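PDB 6NX5: pumilio domain-containing protein C56F2.08c, which probably binds AU-rich regions in the 3' untranslated regions of mRNA, the chain here being its RNA recognition motif (RRM) domain. Local coordinates for residues H21-A26 with D57-R62; S50-A55 with V73-P78. All coordinates share one frame; numbering follows the deposited sequence.

Contact 1: H21-A26 with D57-R62; sequences HALFSA and DALHNR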
ATOM      1  N   HIS A  21      -4.241  11.604  -8.628  1.00 17.88           N
ATOM      2  CA  HIS A  21      -5.326  12.325  -7.962  1.00 22.35           C
ATOM      3  C   HIS A  21      -6.433  12.673  -8.942  1.00 24.83           C
ATOM      4  O   HIS A  21      -7.620  12.484  -8.652  1.00 19.43           O
ATOM      5  CB  HIS A  21      -4.805  13.592  -7.278  1.00 25.87           C
ATOM      6  CG  HIS A  21      -5.853  14.327  -6.503  1.00 32.51           C
ATOM      7  ND1 HIS A  21      -6.898  14.985  -7.115  1.00 35.66           N
ATOM      8  CD2 HIS A  21      -6.037  14.484  -5.170  1.00 36.50           C
ATOM      9  CE1 HIS A  21      -7.659  15.548  -6.193  1.00 34.27           C
ATOM     10  NE2 HIS A  21      -7.160  15.256  -5.006  1.00 35.25           N
ATOM     11  N   ALA A  22      -6.060  13.199 -10.109  1.00 23.03           N
ATOM     12  CA  ALA A  22      -7.053  13.522 -11.124  1.00 25.43           C
ATOM     13  C   ALA A  22      -7.930  12.319 -11.447  1.00 24.61           C
ATOM     14  O   ALA A  22      -9.159  12.434 -11.513  1.00 26.79           O
ATOM     15  CB  ALA A  22      -6.353  14.036 -12.384  1.00 22.51           C
ATOM     16  N   LEU A  23      -7.318  11.147 -11.613  1.00 23.39           N
ATOM     17  CA  LEU A  23      -8.074   9.960 -11.991  1.00 22.43           C
ATOM     18  C   LEU A  23      -8.971   9.479 -10.857  1.00 21.56           C
ATOM     19  O   LEU A  23     -10.135   9.131 -11.080  1.00 22.23           O
ATOM     20  CB  LEU A  23      -7.113   8.853 -12.416  1.00 26.31           C
ATOM     21  CG  LEU A  23      -7.688   7.464 -12.679  1.00 30.69           C
ATOM     22  CD1 LEU A  23      -8.395   7.430 -14.023  1.00 32.69           C
ATOM     23  CD2 LEU A  23      -6.576   6.431 -12.624  1.00 33.19           C
ATOM     24  N   PHE A  24      -8.458   9.457  -9.630  1.00 17.91           N
ATOM     25  CA  PHE A  24      -9.246   8.860  -8.560  1.00 15.94           C
ATOM     26  C   PHE A  24     -10.254   9.832  -7.952  1.00 18.86           C
ATOM     27  O   PHE A  24     -11.203   9.390  -7.293  1.00 16.16           O
ATOM     28  CB  PHE A  24      -8.306   8.282  -7.494  1.00 14.95           C
ATOM     29  CG  PHE A  24      -7.760   6.935  -7.865  1.00 13.56           C
ATOM     30  CD1 PHE A  24      -8.375   5.775  -7.399  1.00 12.91           C
ATOM     31  CD2 PHE A  24      -6.664   6.816  -8.704  1.00 16.36           C
ATOM     32  CE1 PHE A  24      -7.891   4.532  -7.736  1.00 17.42           C
ATOM     33  CE2 PHE A  24      -6.189   5.570  -9.077  1.00 19.19           C
ATOM     34  CZ  PHE A  24      -6.803   4.424  -8.584  1.00 17.33           C
ATOM     35  N   SER A  25     -10.110  11.137  -8.190  1.00 21.15           N
ATOM     36  CA  SER A  25     -11.103  12.082  -7.691  1.00 17.77           C
ATOM     37  C   SER A  25     -12.455  11.959  -8.386  1.00 18.89           C
ATOM     38  O   SER A  25     -13.422  12.565  -7.918  1.00 18.38           O
ATOM     39  CB  SER A  25     -10.592  13.516  -7.825  1.00 32.07           C
ATOM     40  OG  SER A  25      -9.488  13.745  -6.973  1.00 37.62           O
ATOM     41  N   ALA A  26     -12.557  11.192  -9.473  1.00 17.04           N
ATOM     42  CA  ALA A  26     -13.861  10.963 -10.078  1.00 21.38           C
ATOM     43  C   ALA A  26     -14.814  10.225  -9.144  1.00 23.80           C
ATOM     44  O   ALA A  26     -16.030  10.314  -9.328  1.00 20.68           O
ATOM     45  CB  ALA A  26     -13.719  10.177 -11.378  1.00 24.05           C
ATOM     46  N   ASP A  57     -14.057  -0.882  -8.343  1.00 12.49           N
ATOM     47  CA  ASP A  57     -14.888  -1.499  -9.374  1.00 13.23           C
ATOM     48  C   ASP A  57     -14.757  -0.774 -10.701  1.00 14.24           C
ATOM     49  O   ASP A  57     -14.794  -1.401 -11.772  1.00 15.95           O
ATOM     50  CB  ASP A  57     -16.354  -1.475  -8.948  1.00 12.96           C
ATOM     51  CG  ASP A  57     -16.668  -2.478  -7.873  1.00 14.05           C
ATOM     52  OD1 ASP A  57     -17.813  -2.454  -7.383  1.00 16.78           O
ATOM     53  OD2 ASP A  57     -15.779  -3.275  -7.514  1.00 16.06           O
ATOM     54  N   ALA A  58     -14.654   0.555 -10.662  1.00 14.28           N
ATOM     55  CA  ALA A  58     -14.607   1.305 -11.914  1.00 15.30           C
ATOM     56  C   ALA A  58     -13.262   1.176 -12.622  1.00 15.85           C
ATOM     57  O   ALA A  58     -13.209   1.256 -13.855  1.00 18.22           O
ATOM     58  CB  ALA A  58     -14.919   2.770 -11.657  1.00 15.30           C
ATOM     59  N   LEU A  59     -12.175   0.975 -11.874  1.00 15.63           N
ATOM     60  CA  LEU A  59     -10.844   1.075 -12.448  1.00 15.82           C
ATOM     61  C   LEU A  59     -10.081  -0.234 -12.515  1.00 15.85           C
ATOM     62  O   LEU A  59      -9.172  -0.338 -13.347  1.00 19.16           O
ATOM     63  CB  LEU A  59     -10.002   2.095 -11.666  1.00 15.36           C
ATOM     64  CG  LEU A  59     -10.494   3.541 -11.753  1.00 15.56           C
ATOM     65  CD1 LEU A  59      -9.732   4.443 -10.772  1.00 19.59           C
ATOM     66  CD2 LEU A  59     -10.388   4.075 -13.181  1.00 21.72           C
ATOM     67  N   HIS A  60     -10.403  -1.224 -11.686  1.00 15.13           N
ATOM     68  CA  HIS A  60      -9.609  -2.446 -11.679  1.00 15.18           C
ATOM     69  C   HIS A  60      -9.737  -3.165 -13.014  1.00 19.92           C
ATOM     70  O   HIS A  60     -10.844  -3.365 -13.521  1.00 20.58           O
ATOM     71  CB  HIS A  60     -10.026  -3.390 -10.558  1.00 16.68           C
ATOM     72  CG  HIS A  60      -9.315  -4.708 -10.602  1.00 20.01           C
ATOM     73  ND1 HIS A  60      -7.941  -4.814 -10.511  1.00 18.64           N
ATOM     74  CD2 HIS A  60      -9.781  -5.972 -10.744  1.00 19.90           C
ATOM     75  CE1 HIS A  60      -7.595  -6.087 -10.584  1.00 22.77           C
ATOM     76  NE2 HIS A  60      -8.693  -6.811 -10.723  1.00 20.51           N
ATOM     77  N   ASN A  61      -8.590  -3.531 -13.580  1.00 17.03           N
ATOM     78  CA  ASN A  61      -8.521  -4.252 -14.856  1.00 22.52           C
ATOM     79  C   ASN A  61      -9.083  -3.428 -16.012  1.00 25.70           C
ATOM     80  O   ASN A  61      -9.669  -3.972 -16.955  1.00 25.01           O
ATOM     81  CB  ASN A  61      -9.231  -5.604 -14.761  1.00 25.00           C
ATOM     82  CG  ASN A  61      -8.474  -6.594 -13.912  1.00 48.65           C
ATOM     83  OD1 ASN A  61      -7.264  -6.470 -13.732  1.00 53.44           O
ATOM     84  ND2 ASN A  61      -9.183  -7.586 -13.382  1.00 53.70           N
ATOM     85  N   ARG A  62      -8.891  -2.112 -15.963  1.00 24.33           N
ATOM     86  CA  ARG A  62      -9.361  -1.218 -17.005  1.00 24.25           C
ATOM     87  C   ARG A  62      -8.190  -0.494 -17.657  1.00 24.49           C
ATOM     88  O   ARG A  62      -7.384   0.130 -16.956  1.00 19.92           O
ATOM     89  CB  ARG A  62     -10.343  -0.194 -16.419  1.00 29.13           C
ATOM     90  CG  ARG A  62     -11.124   0.572 -17.464  1.00 34.08           C
ATOM     91  CD  ARG A  62     -12.218   1.436 -16.847  1.00 30.64           C
ATOM     92  NE  ARG A  62     -12.304   2.734 -17.515  1.00 34.65           N
ATOM     93  CZ  ARG A  62     -13.007   3.767 -17.062  1.00 36.45           C
ATOM     94  NH1 ARG A  62     -13.695   3.656 -15.935  1.00 30.73           N
ATOM     95  NH2 ARG A  62     -13.023   4.913 -17.733  1.00 40.53           N
TER
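In the helical turn that holds Leu23 and Phe24, the two residues that touch Leu59, His21 O accepts the backbone N-H of Ser25 (N to O 2.9 Å). Phe24 O takes a further hydrogen bond from Tyr46 OH. Across the contact everything is apolar and centres on Leu59. Its CD1 sits over one face of the Phe24 ring, 3.7 Å from the ring centroid and 20° off the normal, a CH-pi contact displaced toward the CE1 and CZ rim. With CG anti to the carbonyl carbon (chi1 -65°) and CD1 continuing the chain outward, Leu59 reaches the ring at a slant. Its other methyl, CD2, meets Leu23 CD1 tip to tip at 4.0 Å, at the less buried edge. This is the interhelical seam of the RRM beta-alpha-beta-beta-alpha-beta fold, where helices 17-24 and 49-59 lie side by side on one face of the sheet. The Phe24 ring also packs on Leu6, Val8, Val30 and Val73, so an alanine here would probably leave Leu59 CD1 without its aromatic face and open a gap between the helices and the sheet. Beyond Leu59 the chain leaves the helix through a type II turn to Arg62. Arg62 NH1 returns to Ala58 O at 3.2 Å, nearly straight (161°) but from above the carbonyl plane, while Asn61 and Arg62 both face Val71 in a G1 beta bulge.

Contact 2: S50-A55 with V73-P78; sequences SSAIVA and VMLAKP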
ATOM      1  N   SER A  50     -17.311   3.226   0.864  1.00  7.68           N
ATOM      2  CA  SER A  50     -18.091   3.090  -0.363  1.00  7.93           C
ATOM      3  C   SER A  50     -17.419   3.808  -1.538  1.00  8.66           C
ATOM      4  O   SER A  50     -17.493   3.320  -2.673  1.00 11.63           O
ATOM      5  CB  SER A  50     -19.531   3.576  -0.157  1.00 16.61           C
ATOM      6  OG  SER A  50     -19.582   4.906   0.285  1.00 14.41           O
ATOM      7  N   SER A  51     -16.737   4.935  -1.301  1.00  9.53           N
ATOM      8  CA  SER A  51     -15.970   5.564  -2.382  1.00  9.39           C
ATOM      9  C   SER A  51     -14.865   4.639  -2.884  1.00 10.90           C
ATOM     10  O   SER A  51     -14.659   4.498  -4.102  1.00 10.80           O
ATOM     11  CB  SER A  51     -15.357   6.899  -1.933  1.00 18.27           C
ATOM     12  OG  SER A  51     -16.336   7.841  -1.530  1.00 25.14           O
ATOM     13  N   ALA A  52     -14.141   4.001  -1.962  1.00  8.82           N
ATOM     14  CA  ALA A  52     -13.061   3.100  -2.371  1.00  8.92           C
ATOM     15  C   ALA A  52     -13.586   1.912  -3.175  1.00  9.26           C
ATOM     16  O   ALA A  52     -12.943   1.487  -4.143  1.00  9.83           O
ATOM     17  CB  ALA A  52     -12.278   2.609  -1.147  1.00  8.14           C
ATOM     18  N   ILE A  53     -14.713   1.320  -2.750  1.00  8.95           N
ATOM     19  CA  ILE A  53     -15.284   0.190  -3.492  1.00  9.32           C
ATOM     20  C   ILE A  53     -15.673   0.621  -4.900  1.00 10.26           C
ATOM     21  O   ILE A  53     -15.387  -0.072  -5.884  1.00 10.85           O
ATOM     22  CB  ILE A  53     -16.504  -0.385  -2.745  1.00  8.87           C
ATOM     23  CG1 ILE A  53     -16.078  -1.049  -1.437  1.00  8.03           C
ATOM     24  CG2 ILE A  53     -17.270  -1.396  -3.637  1.00  9.42           C
ATOM     25  CD1 ILE A  53     -17.290  -1.376  -0.541  1.00  7.57           C
ATOM     26  N   VAL A  54     -16.344   1.763  -5.018  1.00 10.47           N
ATOM     27  CA  VAL A  54     -16.784   2.221  -6.334  1.00 11.41           C
ATOM     28  C   VAL A  54     -15.588   2.492  -7.238  1.00 12.01           C
ATOM     29  O   VAL A  54     -15.599   2.131  -8.422  1.00 12.80           O
ATOM     30  CB  VAL A  54     -17.680   3.462  -6.188  1.00 12.42           C
ATOM     31  CG1 VAL A  54     -17.859   4.176  -7.548  1.00 14.52           C
ATOM     32  CG2 VAL A  54     -19.033   3.030  -5.629  1.00 11.94           C
ATOM     33  N   ALA A  55     -14.542   3.128  -6.697  1.00 11.70           N
ATOM     34  CA  ALA A  55     -13.330   3.386  -7.475  1.00 12.27           C
ATOM     35  C   ALA A  55     -12.673   2.090  -7.926  1.00 12.44           C
ATOM     36  O   ALA A  55     -12.269   1.952  -9.093  1.00 13.27           O
ATOM     37  CB  ALA A  55     -12.345   4.226  -6.649  1.00 11.85           C
ATOM     38  N   VAL A  73      -6.254  -2.371  -9.457  1.00 13.89           N
ATOM     39  CA  VAL A  73      -6.630  -1.672  -8.226  1.00 12.92           C
ATOM     40  C   VAL A  73      -7.131  -2.706  -7.228  1.00 12.48           C
ATOM     41  O   VAL A  73      -8.096  -3.427  -7.513  1.00 13.07           O
ATOM     42  CB  VAL A  73      -7.702  -0.593  -8.466  1.00 12.98           C
ATOM     43  CG1 VAL A  73      -8.040   0.124  -7.142  1.00 12.03           C
ATOM     44  CG2 VAL A  73      -7.229   0.415  -9.538  1.00 15.70           C
ATOM     45  N   MET A  74      -6.496  -2.755  -6.049  1.00 11.37           N
ATOM     46  CA  MET A  74      -6.841  -3.715  -5.011  1.00 10.62           C
ATOM     47  C   MET A  74      -7.242  -2.959  -3.756  1.00  9.73           C
ATOM     48  O   MET A  74      -6.493  -2.098  -3.277  1.00 11.08           O
ATOM     49  CB  MET A  74      -5.675  -4.656  -4.728  1.00 17.78           C
ATOM     50  CG  MET A  74      -5.312  -5.527  -5.915  1.00 28.09           C
ATOM     51  SD  MET A  74      -3.541  -5.870  -6.062  1.00 41.04           S
ATOM     52  CE  MET A  74      -3.182  -6.577  -4.454  1.00 44.87           C
ATOM     53  N   LEU A  75      -8.423  -3.266  -3.248  1.00  9.27           N
ATOM     54  CA  LEU A  75      -8.900  -2.667  -2.009  1.00  8.45           C
ATOM     55  C   LEU A  75      -8.379  -3.471  -0.827  1.00  9.92           C
ATOM     56  O   LEU A  75      -8.679  -4.666  -0.701  1.00 10.96           O
ATOM     57  CB  LEU A  75     -10.429  -2.627  -2.037  1.00  8.37           C
ATOM     58  CG  LEU A  75     -11.153  -2.262  -0.756  1.00 10.18           C
ATOM     59  CD1 LEU A  75     -10.761  -0.867  -0.297  1.00  8.34           C
ATOM     60  CD2 LEU A  75     -12.651  -2.349  -1.028  1.00 11.43           C
ATOM     61  N   ALA A  76      -7.639  -2.809   0.068  1.00  7.33           N
ATOM     62  CA  ALA A  76      -7.182  -3.503   1.260  1.00  6.69           C
ATOM     63  C   ALA A  76      -8.360  -3.729   2.203  1.00  6.21           C
ATOM     64  O   ALA A  76      -9.403  -3.078   2.106  1.00  8.46           O
ATOM     65  CB  ALA A  76      -6.092  -2.701   1.988  1.00  7.63           C
ATOM     66  N   LYS A  77      -8.185  -4.677   3.122  1.00  7.97           N
ATOM     67  CA  LYS A  77      -9.140  -4.875   4.186  1.00  5.62           C
ATOM     68  C   LYS A  77      -9.078  -3.693   5.154  1.00  5.47           C
ATOM     69  O   LYS A  77      -8.093  -2.947   5.170  1.00  8.27           O
ATOM     70  CB  LYS A  77      -8.826  -6.175   4.930  1.00 10.09           C
ATOM     71  CG  LYS A  77      -9.365  -7.429   4.236  1.00 18.78           C
ATOM     72  CD  LYS A  77      -9.015  -8.660   5.043  1.00 29.56           C
ATOM     73  CE  LYS A  77      -7.571  -9.087   4.785  1.00 33.72           C
ATOM     74  NZ  LYS A  77      -7.059  -9.978   5.859  1.00 42.61           N
ATOM     75  N   PRO A  78     -10.139  -3.463   5.924  1.00  8.37           N
ATOM     76  CA  PRO A  78     -10.070  -2.443   6.973  1.00  7.65           C
ATOM     77  C   PRO A  78      -8.857  -2.653   7.869  1.00  6.90           C
ATOM     78  O   PRO A  78      -8.451  -3.781   8.168  1.00  9.01           O
ATOM     79  CB  PRO A  78     -11.386  -2.616   7.736  1.00  8.85           C
ATOM     80  CG  PRO A  78     -12.315  -3.291   6.769  1.00 11.34           C
ATOM     81  CD  PRO A  78     -11.426  -4.182   5.934  1.00  8.49           C
TER
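Between segments 50-55 and 73-78 the backbones come closest at Ala52 and Leu75, whose CA atoms are 7.1 Å apart, and no hydrogen bond joins them. Leu75 carries the contact. Its CB points at the helix, and with CG anti to the backbone N (chi1 170°) the two methyls spread over neighbouring helix residues. CD1 lies 3.9 Å from Ala52 CB, a small side chain, consistent with the close approach of the strand. CD2 lies 3.7 Å from Ile53 CG1. Although the CB of Ile53 points away from the strand, CG1 stands anti to the carbonyl carbon (chi1 -68°), bringing that branch back across the Leu75 side chain at a slant, while CG2 takes the position anti to the backbone N. The partly exposed Ile53 thus closes the outer flank of a contact whose inner side is the buried Ala52. Leu75 also rests on Leu6 and Arg56. Met74 touches Tyr7 and, in the second subunit, Leu36; Lys77 NZ forms a salt bridge with Asp39 OD1 of that subunit. In the RRM fold this places helix 49-59 against the sheet: Ala52 packs on Ser4 of strand 4-9 and Tyr46 of strand 42-46, as well as on the edge strand 72-75.

Contacts 1 and 2 share helix 49-59, and their centres are 11 Å apart. Contact 1 joins the C-terminal end of that helix to helix 17-24; contact 2 sets an earlier part of it against strand 72-75. Val73, on the strand of contact 2, packs against contact 1: its CG2 lies 3.9 Å from Leu59 CB and 4.1 Å from Phe24 CZ. A probable hydrogen bond from Val73 N to His60 ND1 (3.1 Å) ties the start of the strand to the residue just past the helix. Both contacts lie on the helical side of the sheet; RRMs usually bind RNA on the opposite face, so neither is likely to form the RNA-binding surface itself.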